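Local coordinates for nodulation protein S (Bradyrhizobium sp., PDB 3OFK), which is an S-adenosylmethionine-dependent N-methyltransferase that probably acts in the synthesis of the lipochitooligosaccharide Nod factor, at residues V123-E128 / W163-G168; L150-A155 / A167-V172. All blocks are in the same frame, centred on the assembly; numbering follows the deposited sequence.

Contact 1: V123-E128 / W163-G168; sequences VLYYLE and WGHVAG. With SAH (S-adenosyl-L-homocysteine), chain E.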
ATOM      1  N   VAL A 123       1.513   3.056  -3.001  1.00 33.82           N
ATOM      2  CA  VAL A 123       0.368   3.959  -3.177  1.00 35.17           C
ATOM      3  C   VAL A 123       0.673   5.436  -2.859  1.00 35.58           C
ATOM      4  O   VAL A 123       0.227   6.315  -3.600  1.00 37.01           O
ATOM      5  CB  VAL A 123      -0.840   3.488  -2.347  1.00 34.47           C
ATOM      6  CG1 VAL A 123      -0.463   3.392  -0.875  1.00 33.00           C
ATOM      7  CG2 VAL A 123      -1.961   4.448  -2.518  1.00 34.23           C
ATOM      8  N   LEU A 124       1.431   5.719  -1.799  1.00 35.00           N
ATOM      9  CA  LEU A 124       1.553   7.118  -1.330  1.00 35.77           C
ATOM     10  C   LEU A 124       2.263   8.047  -2.319  1.00 35.79           C
ATOM     11  O   LEU A 124       2.000   9.250  -2.320  1.00 35.64           O
ATOM     12  CB  LEU A 124       2.161   7.234   0.066  1.00 35.96           C
ATOM     13  CG  LEU A 124       1.441   6.646   1.285  1.00 34.93           C
ATOM     14  CD1 LEU A 124       2.323   6.837   2.566  1.00 33.98           C
ATOM     15  CD2 LEU A 124       0.077   7.276   1.497  1.00 33.27           C
ATOM     16  N   TYR A 125       3.072   7.507  -3.230  1.00 35.74           N
ATOM     17  CA  TYR A 125       3.673   8.369  -4.250  1.00 36.99           C
ATOM     18  C   TYR A 125       2.707   8.884  -5.328  1.00 37.65           C
ATOM     19  O   TYR A 125       3.067   9.764  -6.114  1.00 37.22           O
ATOM     20  CB  TYR A 125       4.885   7.719  -4.909  1.00 38.56           C
ATOM     21  CG  TYR A 125       4.721   6.310  -5.444  1.00 37.74           C
ATOM     22  CD1 TYR A 125       4.109   6.056  -6.667  1.00 44.36           C
ATOM     23  CD2 TYR A 125       5.241   5.226  -4.736  1.00 45.86           C
ATOM     24  CE1 TYR A 125       4.001   4.740  -7.159  1.00 43.77           C
ATOM     25  CE2 TYR A 125       5.136   3.932  -5.219  1.00 44.54           C
ATOM     26  CZ  TYR A 125       4.522   3.699  -6.416  1.00 49.29           C
ATOM     27  OH  TYR A 125       4.460   2.401  -6.858  1.00 62.90           O
ATOM     28  N   TYR A 126       1.481   8.367  -5.383  1.00 36.34           N
ATOM     29  CA  TYR A 126       0.517   8.944  -6.330  1.00 37.14           C
ATOM     30  C   TYR A 126      -0.014  10.307  -5.860  1.00 37.08           C
ATOM     31  O   TYR A 126      -0.649  11.024  -6.596  1.00 38.42           O
ATOM     32  CB  TYR A 126      -0.644   7.975  -6.589  1.00 37.49           C
ATOM     33  CG  TYR A 126      -0.207   6.755  -7.362  1.00 35.85           C
ATOM     34  CD1 TYR A 126       0.165   6.852  -8.702  1.00 35.61           C
ATOM     35  CD2 TYR A 126      -0.148   5.515  -6.760  1.00 36.58           C
ATOM     36  CE1 TYR A 126       0.587   5.730  -9.427  1.00 40.50           C
ATOM     37  CE2 TYR A 126       0.286   4.407  -7.461  1.00 37.02           C
ATOM     38  CZ  TYR A 126       0.644   4.522  -8.786  1.00 38.63           C
ATOM     39  OH  TYR A 126       1.057   3.397  -9.432  1.00 34.33           O
ATOM     40  N   LEU A 127       0.237  10.673  -4.630  1.00 35.23           N
ATOM     41  CA  LEU A 127      -0.243  11.969  -4.154  1.00 36.43           C
ATOM     42  C   LEU A 127       0.585  13.083  -4.823  1.00 38.12           C
ATOM     43  O   LEU A 127       1.707  12.852  -5.270  1.00 38.49           O
ATOM     44  CB  LEU A 127      -0.162  12.032  -2.637  1.00 33.74           C
ATOM     45  CG  LEU A 127      -1.125  11.074  -1.933  1.00 37.30           C
ATOM     46  CD1 LEU A 127      -0.673  10.923  -0.479  1.00 30.85           C
ATOM     47  CD2 LEU A 127      -2.573  11.562  -2.038  1.00 33.53           C
ATOM     48  N   GLU A 128       0.018  14.284  -4.907  1.00 40.18           N
ATOM     49  CA  GLU A 128       0.630  15.374  -5.665  1.00 42.49           C
ATOM     50  C   GLU A 128       1.829  16.067  -5.027  1.00 42.01           C
ATOM     51  O   GLU A 128       2.690  16.578  -5.739  1.00 42.75           O
ATOM     52  CB  GLU A 128      -0.411  16.461  -5.959  1.00 44.95           C
ATOM     53  CG  GLU A 128      -1.546  15.980  -6.817  1.00 49.96           C
ATOM     54  CD  GLU A 128      -2.577  17.068  -7.013  1.00 58.75           C
ATOM     55  OE1 GLU A 128      -3.508  17.168  -6.179  1.00 55.44           O
ATOM     56  OE2 GLU A 128      -2.437  17.829  -7.996  1.00 65.01           O
ATOM     57  N   TRP A 163       9.863   8.203 -12.004  1.00 57.43           N
ATOM     58  CA  TRP A 163       8.483   7.960 -12.425  1.00 56.37           C
ATOM     59  C   TRP A 163       7.612   9.224 -12.483  1.00 55.21           C
ATOM     60  O   TRP A 163       6.421   9.127 -12.754  1.00 55.05           O
ATOM     61  CB  TRP A 163       7.803   6.923 -11.522  1.00 54.53           C
ATOM     62  CG  TRP A 163       8.318   5.518 -11.675  1.00 56.13           C
ATOM     63  CD1 TRP A 163       9.063   5.001 -12.710  1.00 60.85           C
ATOM     64  CD2 TRP A 163       8.076   4.435 -10.777  1.00 55.01           C
ATOM     65  NE1 TRP A 163       9.311   3.663 -12.483  1.00 61.61           N
ATOM     66  CE2 TRP A 163       8.711   3.295 -11.306  1.00 57.00           C
ATOM     67  CE3 TRP A 163       7.395   4.326  -9.552  1.00 54.87           C
ATOM     68  CZ2 TRP A 163       8.692   2.061 -10.660  1.00 57.06           C
ATOM     69  CZ3 TRP A 163       7.375   3.100  -8.914  1.00 52.63           C
ATOM     70  CH2 TRP A 163       8.027   1.981  -9.469  1.00 54.68           C
ATOM     71  N   GLY A 164       8.195  10.391 -12.224  1.00 55.13           N
ATOM     72  CA  GLY A 164       7.455  11.650 -12.214  1.00 54.93           C
ATOM     73  C   GLY A 164       6.828  12.018 -10.878  1.00 52.50           C
ATOM     74  O   GLY A 164       6.148  13.039 -10.777  1.00 52.79           O
ATOM     75  N   HIS A 165       7.039  11.200  -9.849  1.00 50.52           N
ATOM     76  CA  HIS A 165       6.437  11.471  -8.542  1.00 48.28           C
ATOM     77  C   HIS A 165       7.382  12.262  -7.658  1.00 48.21           C
ATOM     78  O   HIS A 165       8.513  12.576  -8.052  1.00 50.99           O
ATOM     79  CB  HIS A 165       5.965  10.173  -7.876  1.00 46.45           C
ATOM     80  CG  HIS A 165       5.076   9.343  -8.752  1.00 48.40           C
ATOM     81  ND1 HIS A 165       3.903   9.823  -9.300  1.00 47.88           N
ATOM     82  CD2 HIS A 165       5.201   8.065  -9.189  1.00 53.00           C
ATOM     83  CE1 HIS A 165       3.351   8.880 -10.043  1.00 54.07           C
ATOM     84  NE2 HIS A 165       4.111   7.799  -9.982  1.00 54.17           N
ATOM     85  N   VAL A 166       6.911  12.647  -6.477  1.00 46.56           N
ATOM     86  CA  VAL A 166       7.682  13.572  -5.633  1.00 46.52           C
ATOM     87  C   VAL A 166       8.646  12.866  -4.647  1.00 45.67           C
ATOM     88  O   VAL A 166       9.791  13.315  -4.448  1.00 46.52           O
ATOM     89  CB  VAL A 166       6.751  14.573  -4.862  1.00 46.87           C
ATOM     90  CG1 VAL A 166       7.594  15.501  -3.993  1.00 46.26           C
ATOM     91  CG2 VAL A 166       5.912  15.403  -5.831  1.00 46.99           C
ATOM     92  N   ALA A 167       8.182  11.790  -4.009  1.00 43.55           N
ATOM     93  CA  ALA A 167       9.016  11.077  -3.072  1.00 42.69           C
ATOM     94  C   ALA A 167       8.552   9.628  -2.882  1.00 41.20           C
ATOM     95  O   ALA A 167       7.391   9.297  -3.151  1.00 40.81           O
ATOM     96  CB  ALA A 167       9.064  11.816  -1.745  1.00 42.20           C
ATOM     97  N   GLY A 168       9.479   8.788  -2.411  1.00 41.32           N
ATOM     98  CA  GLY A 168       9.245   7.366  -2.201  1.00 40.81           C
ATOM     99  C   GLY A 168       9.636   6.911  -0.799  1.00 41.20           C
ATOM    100  O   GLY A 168       9.421   7.648   0.182  1.00 41.57           O
TER
HETATM  101  N   SAH E 217      -0.982  -2.138  -2.243  1.00 32.84           N
HETATM  102  CA  SAH E 217      -1.029  -3.037  -3.391  1.00 33.52           C
HETATM  103  CB  SAH E 217      -1.464  -2.265  -4.634  1.00 32.17           C
HETATM  104  CG  SAH E 217      -0.552  -1.187  -5.197  1.00 34.19           C
HETATM  105  SD  SAH E 217      -1.079  -0.496  -6.805  1.00 34.45           S
HETATM  106  C   SAH E 217       0.292  -3.776  -3.660  1.00 33.78           C
HETATM  107  O   SAH E 217       1.343  -3.422  -3.121  1.00 33.87           O
HETATM  108  OXT SAH E 217       0.322  -4.741  -4.421  1.00 32.80           O
HETATM  109  C5' SAH E 217      -1.696   1.081  -6.130  1.00 33.43           C
HETATM  110  C4' SAH E 217      -3.157   1.169  -5.734  1.00 35.23           C
HETATM  111  O4' SAH E 217      -3.354   2.381  -5.006  1.00 32.34           O
HETATM  112  C3' SAH E 217      -4.128   1.191  -6.913  1.00 32.65           C
HETATM  113  O3' SAH E 217      -5.242   0.330  -6.640  1.00 31.55           O
HETATM  114  C2' SAH E 217      -4.556   2.666  -6.974  1.00 31.85           C
HETATM  115  O2' SAH E 217      -5.846   2.829  -7.511  1.00 32.22           O
HETATM  116  C1' SAH E 217      -4.506   3.031  -5.516  1.00 30.19           C
HETATM  117  N9  SAH E 217      -4.421   4.465  -5.156  1.00 31.03           N
HETATM  118  C8  SAH E 217      -3.679   5.441  -5.771  1.00 31.85           C
HETATM  119  N7  SAH E 217      -3.854   6.594  -5.089  1.00 26.12           N
HETATM  120  C5  SAH E 217      -4.683   6.376  -4.053  1.00 34.67           C
HETATM  121  C6  SAH E 217      -5.114   7.242  -3.048  1.00 31.12           C
HETATM  122  N6  SAH E 217      -4.758   8.556  -3.111  1.00 31.78           N
HETATM  123  N1  SAH E 217      -5.964   6.745  -2.091  1.00 36.19           N
HETATM  124  C2  SAH E 217      -6.323   5.401  -2.110  1.00 37.13           C
HETATM  125  N3  SAH E 217      -5.853   4.549  -3.104  1.00 32.93           N
HETATM  126  C4  SAH E 217      -5.024   5.029  -4.058  1.00 31.74           C
HETATM  127  O   HOH W   1       4.387  11.942  -5.174  1.00 24.80           O
HETATM  128  O   HOH W   2       2.521  12.234  -8.221  1.00 34.15           O
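Tyr125 CD1 lies 3.4 Å from His165 CD2, and the two rings meet obliquely, their planes inclined by 31°. Farther out on the same phenol, OH sits 3.6 Å from Trp163 CZ3. The phenol points this way because its CG stands between the backbone N and the carbonyl carbon (chi1 51°). Tyr126 reaches the imidazole from another direction, CD1 to His165 CE1 at 4.0 Å and planes at 71°, which completes a cluster of four aromatic residues.

No direct hydrogen bond joins the segments; water does that work. One molecule donates to Tyr125 O (2.7 Å) and Leu127 O and accepts from Val166 N (2.9 Å), while a second water donates to Leu127 O and is hydrogen-bonded to His165 ND1, 3.0 Å from the water oxygen. Behind these groups, Glu122 binds the Tyr125 hydroxyl, and the 3-10 segment 124-126 sets neighbouring tyrosines on different courses. Tyr126 CD2 lies 3.7 Å from C8 of S-adenosyl-L-homocysteine. Aromatic packing and bridging water therefore connect the loop 163-168 to the wall of the cofactor pocket, with Tyr126 touching both imidazole and adenine.

Contact 2: L150-A155 / A167-V172; sequences LVFGSA and AGAETV
Phe152 is the first residue of strand segment 150-155 to touch the start of helix 169-179. With CG anti to the backbone N (chi1 164°), its ring extends toward the first helical turn, where Val172 CG1 lies over one face, 3.8 Å from the ring centroid, a CH-pi contact. The closest atoms of this pair are Phe152 CE1 and Val172 CG1, 3.5 Å apart. Ala169 CA lies in the ring plane at the edge, so helix atoms meet the phenyl both on a face and at its rim.

Two residues on, Ser154 directs its side chain to the same helix end. Its OG is 3.6 Å from Gly168 CA and donates to Ala155 O at 2.8 Å, in the carbonyl plane and on a lone pair. The backbone takes part as well, since Ala169 CB packs 3.4 Å from Ser154 O.

The carbonyl of Ala155 also receives Ala169 N at 3.0 Å, with an N-H...O angle of 146° and the donor tilted 21° from the carbonyl plane. One oxygen thus accepts both a serine hydroxyl and an amide of the first helical turn. Gly168, the N-cap residue, adds a CA-H...O contact, its CA 3.5 Å from Ala155 O.

Around this junction, Asp157 binds Gly168 N and Thr171 OG1. Met133 and Ile137 of helix 130-142 pack on Val172, while strand 148-155 runs between parallel strand 115-121 and antiparallel strand 196-203 in the Rossmann-like sheet.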
ATOM      1  N   LEU A 150       1.904  -0.604  11.429  1.00 40.60           N
ATOM      2  CA  LEU A 150       1.718  -0.086  10.088  1.00 39.10           C
ATOM      3  C   LEU A 150       2.834  -0.685   9.250  1.00 39.42           C
ATOM      4  O   LEU A 150       3.989  -0.639   9.648  1.00 40.46           O
ATOM      5  CB  LEU A 150       1.763   1.444  10.107  1.00 38.61           C
ATOM      6  CG  LEU A 150       1.561   2.184   8.772  1.00 37.50           C
ATOM      7  CD1 LEU A 150       0.845   3.547   8.997  1.00 32.70           C
ATOM      8  CD2 LEU A 150       2.908   2.360   8.032  1.00 36.15           C
ATOM      9  N   VAL A 151       2.470  -1.324   8.153  1.00 39.08           N
ATOM     10  CA  VAL A 151       3.425  -1.947   7.246  1.00 40.16           C
ATOM     11  C   VAL A 151       3.435  -1.125   5.987  1.00 39.05           C
ATOM     12  O   VAL A 151       2.431  -1.071   5.294  1.00 39.94           O
ATOM     13  CB  VAL A 151       3.052  -3.409   6.917  1.00 40.40           C
ATOM     14  CG1 VAL A 151       3.845  -3.897   5.712  1.00 39.26           C
ATOM     15  CG2 VAL A 151       3.328  -4.274   8.094  1.00 41.70           C
ATOM     16  N   PHE A 152       4.568  -0.473   5.718  1.00 39.60           N
ATOM     17  CA  PHE A 152       4.711   0.438   4.604  1.00 39.47           C
ATOM     18  C   PHE A 152       5.692  -0.131   3.626  1.00 39.66           C
ATOM     19  O   PHE A 152       6.688  -0.748   4.013  1.00 40.38           O
ATOM     20  CB  PHE A 152       5.230   1.790   5.101  1.00 40.61           C
ATOM     21  CG  PHE A 152       5.783   2.675   4.006  1.00 44.38           C
ATOM     22  CD1 PHE A 152       4.926   3.374   3.130  1.00 36.60           C
ATOM     23  CD2 PHE A 152       7.167   2.799   3.841  1.00 42.72           C
ATOM     24  CE1 PHE A 152       5.449   4.205   2.141  1.00 33.96           C
ATOM     25  CE2 PHE A 152       7.699   3.615   2.840  1.00 41.37           C
ATOM     26  CZ  PHE A 152       6.828   4.316   1.978  1.00 38.77           C
ATOM     27  N   GLY A 153       5.418   0.058   2.348  1.00 38.24           N
ATOM     28  CA  GLY A 153       6.401  -0.313   1.338  1.00 39.44           C
ATOM     29  C   GLY A 153       6.371   0.672   0.202  1.00 38.80           C
ATOM     30  O   GLY A 153       5.314   1.185  -0.115  1.00 37.17           O
ATOM     31  N   SER A 154       7.516   0.917  -0.421  1.00 37.94           N
ATOM     32  CA  SER A 154       7.553   1.791  -1.568  1.00 38.57           C
ATOM     33  C   SER A 154       8.849   1.637  -2.384  1.00 40.40           C
ATOM     34  O   SER A 154       9.910   1.311  -1.847  1.00 40.92           O
ATOM     35  CB  SER A 154       7.379   3.234  -1.106  1.00 37.78           C
ATOM     36  OG  SER A 154       7.511   4.188  -2.164  1.00 40.84           O
ATOM     37  N   ALA A 155       8.720   1.809  -3.692  1.00 40.99           N
ATOM     38  CA  ALA A 155       9.829   2.114  -4.551  1.00 42.92           C
ATOM     39  C   ALA A 155      10.623   3.245  -3.902  1.00 42.83           C
ATOM     40  O   ALA A 155      10.060   4.060  -3.193  1.00 41.08           O
ATOM     41  CB  ALA A 155       9.321   2.521  -5.894  1.00 44.15           C
ATOM     42  N   ALA A 167       8.182  11.790  -4.009  1.00 43.55           N
ATOM     43  CA  ALA A 167       9.016  11.077  -3.072  1.00 42.69           C
ATOM     44  C   ALA A 167       8.552   9.628  -2.882  1.00 41.20           C
ATOM     45  O   ALA A 167       7.391   9.297  -3.151  1.00 40.81           O
ATOM     46  CB  ALA A 167       9.064  11.816  -1.745  1.00 42.20           C
ATOM     47  N   GLY A 168       9.479   8.788  -2.411  1.00 41.32           N
ATOM     48  CA  GLY A 168       9.245   7.366  -2.201  1.00 40.81           C
ATOM     49  C   GLY A 168       9.636   6.911  -0.799  1.00 41.20           C
ATOM     50  O   GLY A 168       9.421   7.648   0.182  1.00 41.57           O
ATOM     51  N   ALA A 169      10.228   5.713  -0.714  1.00 41.19           N
ATOM     52  CA  ALA A 169      10.417   5.001   0.555  1.00 40.41           C
ATOM     53  C   ALA A 169      11.122   5.827   1.625  1.00 41.14           C
ATOM     54  O   ALA A 169      10.603   5.984   2.744  1.00 39.16           O
ATOM     55  CB  ALA A 169      11.167   3.668   0.317  1.00 41.08           C
ATOM     56  N   GLU A 170      12.279   6.377   1.276  1.00 42.14           N
ATOM     57  CA  GLU A 170      13.170   6.932   2.292  1.00 44.39           C
ATOM     58  C   GLU A 170      12.529   8.170   2.904  1.00 44.24           C
ATOM     59  O   GLU A 170      12.531   8.346   4.126  1.00 44.94           O
ATOM     60  CB  GLU A 170      14.565   7.259   1.736  1.00 46.12           C
ATOM     61  CG  GLU A 170      15.324   6.066   1.164  1.00 47.50           C
ATOM     62  CD  GLU A 170      15.077   5.868  -0.331  1.00 46.97           C
ATOM     63  OE1 GLU A 170      13.910   6.004  -0.749  1.00 50.50           O
ATOM     64  OE2 GLU A 170      16.046   5.593  -1.080  1.00 47.92           O
ATOM     65  N   THR A 171      11.930   8.984   2.041  1.00 43.97           N
ATOM     66  CA  THR A 171      11.257  10.187   2.461  1.00 43.77           C
ATOM     67  C   THR A 171      10.071   9.895   3.377  1.00 43.41           C
ATOM     68  O   THR A 171       9.957  10.494   4.458  1.00 42.53           O
ATOM     69  CB  THR A 171      10.896  11.065   1.227  1.00 44.77           C
ATOM     70  OG1 THR A 171      12.120  11.500   0.608  1.00 44.23           O
ATOM     71  CG2 THR A 171      10.127  12.268   1.647  1.00 43.33           C
ATOM     72  N   VAL A 172       9.207   8.963   2.970  1.00 41.36           N
ATOM     73  CA  VAL A 172       8.077   8.587   3.805  1.00 40.96           C
ATOM     74  C   VAL A 172       8.505   7.934   5.129  1.00 42.18           C
ATOM     75  O   VAL A 172       7.963   8.263   6.183  1.00 43.26           O
ATOM     76  CB  VAL A 172       7.097   7.691   3.053  1.00 38.90           C
ATOM     77  CG1 VAL A 172       6.023   7.174   3.989  1.00 37.12           C
ATOM     78  CG2 VAL A 172       6.467   8.457   1.868  1.00 39.71           C
TER

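In the fold
From the N terminus, the chain leaves strand 115-121 through 123-128, passes helix 130-142 and strand 148-155, and returns after helix 157-162 as 163-168, where contact 1 closes the longer loop. Contact 2 closes a shorter one, from 150-155 to 167-172. The second opens inside the first but ends slightly beyond it, so the loops overlap, sharing Ala167 and Gly168. Their centres are 10 Å apart, and they touch directly: Tyr125 CD2 lies 3.6 Å from Ser154 OG, and Trp163 CZ3 lies 3.6 Å from Ala155 CB. Together they tie the cofactor-binding loop after strand 115-121 to the C-terminal end of strand 148-155 and to helix 169-179.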